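PDB 1PCH: phosphocarrier protein HPr from Mycoplasma capricolum, which carries phosphoryl groups as the general, non-sugar-specific component of the phosphoenolpyruvate-dependent sugar phosphotransferase system. Local coordinates for residues Asn31-Ile34 and Lys39-Asn42; Arg16-Leu21 and Lys44-Val49. All coordinates share one frame; numbering follows the deposited sequence.

Overall arrangement
Both contacts are partly buried and lie on different layers of the open-faced HPr sandwich. Contact 1 stays within the antiparallel sheet, joining strand 31-36 to the outermost strand 39-42 by backbone hydrogen bonds and one bridging water. Contact 2 sets helix 15-25 against the start of helix 46-52 and works by apolar touch alone; its polar chemistry is turned to a sulfate at the helix end. The two adjoin one another, their centres about 11 Å apart: the side chain of Asn48 accepts a probable hydrogen bond from Asn42 N, and Val49 packs against Ile34. Helix 46-52 thus meets the hairpin as well as helix 15-25.

Contact 1 of 2, residues Asn31-Ile34 and Lys39-Asn42; sequences NITI and KQGN
This is an antiparallel beta-hairpin pairing at one edge of the four-stranded HPr sheet, where strand 39-42 lies alongside strand 31-36. Ile34 and Gly41 form the hydrogen-bonded pair. Ile34 N gives its proton to Gly41 O at 2.8 Å, and Gly41 N returns one to Ile34 O at 2.7 Å. Thr33 and Asn42 make the next, non-hydrogen-bonded pair. With CG2 of Thr33 anti to the backbone N, its methyl comes down on Gly41 O at 3.0 Å, and the same methyl meets the amide end of Gln40, NE2, at 3.8 Å. Opposite the face that carries Thr33, Ile34 lays CG2 against the Gly41 carbonyl, 3.5 Å from its O; the side chain as a whole also touches Leu13, Ile62 and, on helix 46-52, Val49.

Beyond the backbone pair a water takes over. It accepts from Ile32 N at 2.9 Å and donates to Asn42 OD1 at 2.8 Å, a carboxamide oxygen that also accepts from Lys44 N. Gly41 O takes one real hydrogen bond, from Ile34 N, and a weaker CA-H contact from Thr33, while the Thr33 methyl packs tightly on it. The Asn42 amide, held by both water and backbone, ties the end of the hairpin to the turn that leads into helix 46-52.

Contact 2 of 2, residues Arg16-Leu21 and Lys44-Val49; sequences RPASVL and KSIMNV. With SO4 (sulfate ion), chain B.
Ile46 and Val49, one turn apart on helix 46-52, reach across to Ala18 and Ser19 of helix 15-25, and every contact between the two segments is apolar. Ala18 CB meets both larger residues, 3.7 Å from Val49 CG1 and 4.2 Å from Ile46 CG1. Ile46 goes further: with CG1 anti to its backbone N (chi1 176°), the chain continues extended and its terminal CD1 lands on the flank of Ser19, 3.6 Å from Ser19 CB. The backbones come close here, Ser19 and Ile46 being the nearest pair. Leu13 touches both Ala18 and Val49.

No hydrogen bond crosses between the segments; two serines bond within their own. Ser19 OG, at chi1 74°, turns back along the helix and donates to Arg16 O at 2.8 Å, arriving on the same face of that carbonyl as Val20 N. Ser45 is the N-cap of helix 46-52, its OG accepting from Asn48 N at 2.9 Å in a fairly straight bond (166°).

A sulfate, probably from the crystallisation liquor, occupies this helix end. Ile46 N donates to its O2 at 3.0 Å and Met47 N to its O3 at 3.2 Å, while Ser45 OG adds a weak bond to O3. Within these segments the anion is held by the two first-turn amides and, weakly, Ser45 OG, probably aided by the helix dipole. Ser45 is the predicted site of phosphorylation by HPrK/P, unmodified here, and an anion bound by the first-turn amides beside it is consistent with a place for a phosphate at the helix N-terminus. The arrangement is typical of HPr: the helix capped by the predicted phosphorylation serine packed against the helix that follows the active-site His14.

Contact 1 of 2, residues Asn31-Ile34 and Lys39-Asn42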
ATOM      1  N   ASN A  31      -9.722   7.263  -3.749  1.00 24.14           N
ATOM      2  CA  ASN A  31      -8.334   7.627  -4.081  1.00 19.09           C
ATOM      3  C   ASN A  31      -7.480   6.988  -2.978  1.00 18.39           C
ATOM      4  O   ASN A  31      -7.673   7.208  -1.810  1.00 24.64           O
ATOM      5  CB  ASN A  31      -8.184   9.130  -4.074  1.00 23.49           C
ATOM      6  CG  ASN A  31      -9.095   9.732  -5.148  1.00 30.62           C
ATOM      7  OD1 ASN A  31      -8.892   9.411  -6.314  1.00 33.10           O
ATOM      8  ND2 ASN A  31     -10.060  10.532  -4.730  1.00 47.17           N
ATOM      9  N   ILE A  32      -6.537   6.147  -3.397  1.00 18.60           N
ATOM     10  CA  ILE A  32      -5.709   5.444  -2.454  1.00 12.92           C
ATOM     11  C   ILE A  32      -4.236   5.746  -2.701  1.00 15.10           C
ATOM     12  O   ILE A  32      -3.601   5.420  -3.670  1.00 17.48           O
ATOM     13  CB  ILE A  32      -5.972   3.947  -2.443  1.00 14.45           C
ATOM     14  CG1 ILE A  32      -7.452   3.601  -2.247  1.00 18.66           C
ATOM     15  CG2 ILE A  32      -5.124   3.283  -1.371  1.00 23.77           C
ATOM     16  CD1 ILE A  32      -7.764   2.155  -2.630  1.00 24.90           C
ATOM     17  N   THR A  33      -3.729   6.534  -1.718  1.00 15.42           N
ATOM     18  CA  THR A  33      -2.356   6.983  -1.803  1.00 18.56           C
ATOM     19  C   THR A  33      -1.485   6.274  -0.779  1.00 14.81           C
ATOM     20  O   THR A  33      -1.898   5.892   0.314  1.00 17.87           O
ATOM     21  CB  THR A  33      -2.324   8.512  -1.599  1.00 25.90           C
ATOM     22  OG1 THR A  33      -3.200   9.067  -2.585  1.00 31.32           O
ATOM     23  CG2 THR A  33      -0.931   9.066  -1.837  1.00 27.90           C
ATOM     24  N   ILE A  34      -0.265   6.071  -1.177  1.00 14.33           N
ATOM     25  CA  ILE A  34       0.757   5.450  -0.314  1.00 13.30           C
ATOM     26  C   ILE A  34       1.842   6.529  -0.141  1.00 17.21           C
ATOM     27  O   ILE A  34       2.182   7.224  -1.092  1.00 18.33           O
ATOM     28  CB  ILE A  34       1.309   4.185  -0.848  1.00 19.10           C
ATOM     29  CG1 ILE A  34       2.422   3.555   0.038  1.00 21.83           C
ATOM     30  CG2 ILE A  34       1.810   4.328  -2.277  1.00 18.56           C
ATOM     31  CD1 ILE A  34       2.704   2.113  -0.386  1.00 29.43           C
ATOM     32  N   LYS A  39       7.982  10.938  -0.493  1.00 24.16           N
ATOM     33  CA  LYS A  39       7.263  10.486  -1.655  1.00 27.27           C
ATOM     34  C   LYS A  39       5.799  10.080  -1.340  1.00 24.88           C
ATOM     35  O   LYS A  39       5.513   9.448  -0.354  1.00 20.21           O
ATOM     36  CB  LYS A  39       7.912   9.275  -2.309  1.00 27.29           C
ATOM     37  CG  LYS A  39       9.346   9.299  -2.644  1.00 32.34           C
ATOM     38  CD  LYS A  39      10.148   8.156  -2.078  1.00 39.48           C
ATOM     39  CE  LYS A  39      11.654   8.381  -2.228  1.00 46.42           C
ATOM     40  NZ  LYS A  39      12.371   8.375  -0.926  1.00 49.83           N
ATOM     41  N   GLN A  40       4.949  10.359  -2.292  1.00 24.36           N
ATOM     42  CA  GLN A  40       3.542   9.980  -2.279  1.00 22.92           C
ATOM     43  C   GLN A  40       3.248   9.308  -3.632  1.00 25.05           C
ATOM     44  O   GLN A  40       3.765   9.727  -4.664  1.00 21.49           O
ATOM     45  CB  GLN A  40       2.632  11.167  -2.088  1.00 27.24           C
ATOM     46  CG  GLN A  40       2.474  11.661  -0.655  1.00 38.57           C
ATOM     47  CD  GLN A  40       1.357  12.704  -0.560  1.00 45.58           C
ATOM     48  OE1 GLN A  40       1.342  13.545   0.330  1.00 53.83           O
ATOM     49  NE2 GLN A  40       0.416  12.630  -1.498  1.00 51.67           N
ATOM     50  N   GLY A  41       2.448   8.232  -3.565  1.00 19.76           N
ATOM     51  CA  GLY A  41       2.139   7.572  -4.831  1.00 18.33           C
ATOM     52  C   GLY A  41       0.701   7.045  -4.849  1.00 20.84           C
ATOM     53  O   GLY A  41       0.037   6.964  -3.813  1.00 22.19           O
ATOM     54  N   ASN A  42       0.251   6.728  -6.041  1.00 20.44           N
ATOM     55  CA  ASN A  42      -1.099   6.162  -6.239  1.00 18.99           C
ATOM     56  C   ASN A  42      -0.907   4.641  -6.155  1.00 13.54           C
ATOM     57  O   ASN A  42      -0.167   4.039  -6.918  1.00 15.07           O
ATOM     58  CB  ASN A  42      -1.683   6.665  -7.524  1.00 22.73           C
ATOM     59  CG  ASN A  42      -2.993   6.040  -7.914  1.00 24.35           C
ATOM     60  OD1 ASN A  42      -3.510   5.180  -7.226  1.00 18.42           O
ATOM     61  ND2 ASN A  42      -3.548   6.468  -9.040  1.00 31.62           N
TER
HETATM   62  O   HOH W   1      -5.864   6.158  -6.178  1.00 20.03           O

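Contact 2 of 2, residues Arg16-Leu21 and Lys44-Val49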
ATOM      1  N   ARG A  16       5.928  -8.515  -6.477  1.00 16.89           N
ATOM      2  CA  ARG A  16       4.781  -9.386  -6.117  1.00 19.51           C
ATOM      3  C   ARG A  16       3.760  -8.647  -5.309  1.00 21.95           C
ATOM      4  O   ARG A  16       2.557  -8.559  -5.621  1.00 16.22           O
ATOM      5  CB  ARG A  16       5.330 -10.606  -5.399  1.00 23.49           C
ATOM      6  CG  ARG A  16       4.425 -11.836  -5.473  1.00 29.46           C
ATOM      7  CD  ARG A  16       4.937 -12.927  -4.540  1.00 32.93           C
ATOM      8  N   PRO A  17       4.220  -8.099  -4.151  1.00 19.18           N
ATOM      9  CA  PRO A  17       3.282  -7.342  -3.330  1.00 16.72           C
ATOM     10  C   PRO A  17       2.765  -6.130  -3.974  1.00 14.54           C
ATOM     11  O   PRO A  17       1.550  -5.790  -3.873  1.00 18.07           O
ATOM     12  CB  PRO A  17       4.032  -7.085  -2.026  1.00 18.59           C
ATOM     13  CG  PRO A  17       5.481  -7.105  -2.470  1.00 19.66           C
ATOM     14  CD  PRO A  17       5.526  -8.257  -3.455  1.00 18.75           C
ATOM     15  N   ALA A  18       3.574  -5.357  -4.724  1.00 14.14           N
ATOM     16  CA  ALA A  18       3.085  -4.187  -5.379  1.00 17.47           C
ATOM     17  C   ALA A  18       1.967  -4.558  -6.375  1.00 15.76           C
ATOM     18  O   ALA A  18       0.995  -3.838  -6.477  1.00 15.11           O
ATOM     19  CB  ALA A  18       4.195  -3.451  -6.127  1.00 22.60           C
ATOM     20  N   SER A  19       2.191  -5.644  -7.100  1.00 16.98           N
ATOM     21  CA  SER A  19       1.228  -6.042  -8.132  1.00 16.89           C
ATOM     22  C   SER A  19      -0.103  -6.402  -7.503  1.00 13.32           C
ATOM     23  O   SER A  19      -1.141  -6.009  -8.039  1.00 19.59           O
ATOM     24  CB  SER A  19       1.767  -7.187  -8.968  1.00 15.23           C
ATOM     25  OG  SER A  19       1.753  -8.410  -8.310  1.00 21.45           O
ATOM     26  N   VAL A  20      -0.063  -7.172  -6.426  1.00 16.07           N
ATOM     27  CA  VAL A  20      -1.221  -7.594  -5.678  1.00 16.22           C
ATOM     28  C   VAL A  20      -1.967  -6.428  -5.063  1.00 20.73           C
ATOM     29  O   VAL A  20      -3.173  -6.286  -5.069  1.00 14.27           O
ATOM     30  CB  VAL A  20      -0.908  -8.659  -4.618  1.00 19.83           C
ATOM     31  CG1 VAL A  20      -2.171  -9.025  -3.875  1.00 21.02           C
ATOM     32  CG2 VAL A  20      -0.293  -9.876  -5.290  1.00 23.08           C
ATOM     33  N   LEU A  21      -1.175  -5.492  -4.505  1.00 18.46           N
ATOM     34  CA  LEU A  21      -1.778  -4.291  -3.941  1.00 15.49           C
ATOM     35  C   LEU A  21      -2.412  -3.416  -5.009  1.00 14.65           C
ATOM     36  O   LEU A  21      -3.513  -2.945  -4.777  1.00 16.00           O
ATOM     37  CB  LEU A  21      -0.743  -3.477  -3.187  1.00 17.05           C
ATOM     38  CG  LEU A  21      -0.346  -4.161  -1.833  1.00 18.60           C
ATOM     39  CD1 LEU A  21       0.994  -3.447  -1.446  1.00 18.98           C
ATOM     40  CD2 LEU A  21      -1.418  -3.822  -0.800  1.00 23.49           C
ATOM     41  N   LYS A  44      -2.824   2.405  -6.821  1.00 16.38           N
ATOM     42  CA  LYS A  44      -3.433   1.689  -7.927  1.00 15.55           C
ATOM     43  C   LYS A  44      -2.468   1.486  -9.074  1.00 19.03           C
ATOM     44  O   LYS A  44      -2.717   0.705  -9.983  1.00 18.84           O
ATOM     45  CB  LYS A  44      -4.696   2.436  -8.421  1.00 17.03           C
ATOM     46  CG  LYS A  44      -5.780   2.533  -7.381  1.00 17.80           C
ATOM     47  CD  LYS A  44      -6.930   3.405  -7.834  1.00 19.31           C
ATOM     48  CE  LYS A  44      -8.093   3.289  -6.841  1.00 19.70           C
ATOM     49  NZ  LYS A  44      -9.243   4.139  -7.309  1.00 25.48           N
ATOM     50  N   SER A  45      -1.365   2.222  -9.043  1.00 18.85           N
ATOM     51  CA  SER A  45      -0.352   2.124 -10.085  1.00 18.60           C
ATOM     52  C   SER A  45       0.862   1.318  -9.620  1.00 18.02           C
ATOM     53  O   SER A  45       1.608   1.758  -8.737  1.00 17.90           O
ATOM     54  CB  SER A  45       0.118   3.521 -10.491  1.00 16.19           C
ATOM     55  OG  SER A  45       1.327   3.479 -11.225  1.00 21.97           O
ATOM     56  N   ILE A  46       1.105   0.185 -10.270  1.00 18.93           N
ATOM     57  CA  ILE A  46       2.257  -0.622  -9.898  1.00 18.18           C
ATOM     58  C   ILE A  46       3.556   0.127 -10.164  1.00 17.72           C
ATOM     59  O   ILE A  46       4.515   0.026  -9.437  1.00 20.07           O
ATOM     60  CB  ILE A  46       2.310  -1.980 -10.611  1.00 21.17           C
ATOM     61  CG1 ILE A  46       3.622  -2.736 -10.239  1.00 25.37           C
ATOM     62  CG2 ILE A  46       2.277  -1.817 -12.120  1.00 40.51           C
ATOM     63  CD1 ILE A  46       3.416  -4.231 -10.330  1.00 32.47           C
ATOM     64  N   MET A  47       3.577   0.874 -11.294  1.00 19.26           N
ATOM     65  CA  MET A  47       4.761   1.654 -11.581  1.00 16.46           C
ATOM     66  C   MET A  47       5.044   2.688 -10.544  1.00 17.03           C
ATOM     67  O   MET A  47       6.213   2.811 -10.043  1.00 16.52           O
ATOM     68  CB  MET A  47       4.643   2.293 -12.980  1.00 21.96           C
ATOM     69  CG  MET A  47       5.696   3.360 -13.189  1.00 24.29           C
ATOM     70  SD  MET A  47       5.681   4.154 -14.805  1.00 69.12           S
ATOM     71  CE  MET A  47       7.348   4.832 -14.845  1.00 53.94           C
ATOM     72  N   ASN A  48       4.053   3.432 -10.108  1.00 17.00           N
ATOM     73  CA  ASN A  48       4.191   4.443  -9.091  1.00 19.23           C
ATOM     74  C   ASN A  48       4.749   3.847  -7.781  1.00 15.01           C
ATOM     75  O   ASN A  48       5.630   4.408  -7.166  1.00 23.83           O
ATOM     76  CB  ASN A  48       2.815   5.004  -8.701  1.00 25.67           C
ATOM     77  CG  ASN A  48       2.394   6.246  -9.384  1.00 33.03           C
ATOM     78  OD1 ASN A  48       1.737   7.101  -8.746  1.00 41.60           O
ATOM     79  ND2 ASN A  48       2.730   6.400 -10.654  1.00 36.26           N
ATOM     80  N   VAL A  49       4.179   2.723  -7.420  1.00 16.48           N
ATOM     81  CA  VAL A  49       4.556   2.053  -6.178  1.00 19.35           C
ATOM     82  C   VAL A  49       5.946   1.495  -6.266  1.00 18.71           C
ATOM     83  O   VAL A  49       6.777   1.653  -5.340  1.00 20.84           O
ATOM     84  CB  VAL A  49       3.508   1.026  -5.780  1.00 20.16           C
ATOM     85  CG1 VAL A  49       3.984  -0.002  -4.832  1.00 28.54           C
ATOM     86  CG2 VAL A  49       2.198   1.700  -5.455  1.00 23.13           C
TER
HETATM   87  S   SO4 B  90       0.048   0.779 -13.865  1.00 49.13           S
HETATM   88  O1  SO4 B  90      -0.117   0.124 -15.222  1.00 50.54           O
HETATM   89  O2  SO4 B  90      -0.394  -0.211 -12.816  1.00 47.75           O
HETATM   90  O3  SO4 B  90       1.441   1.206 -13.678  1.00 47.67           O
HETATM   91  O4  SO4 B  90      -0.892   1.956 -13.811  1.00 49.94           O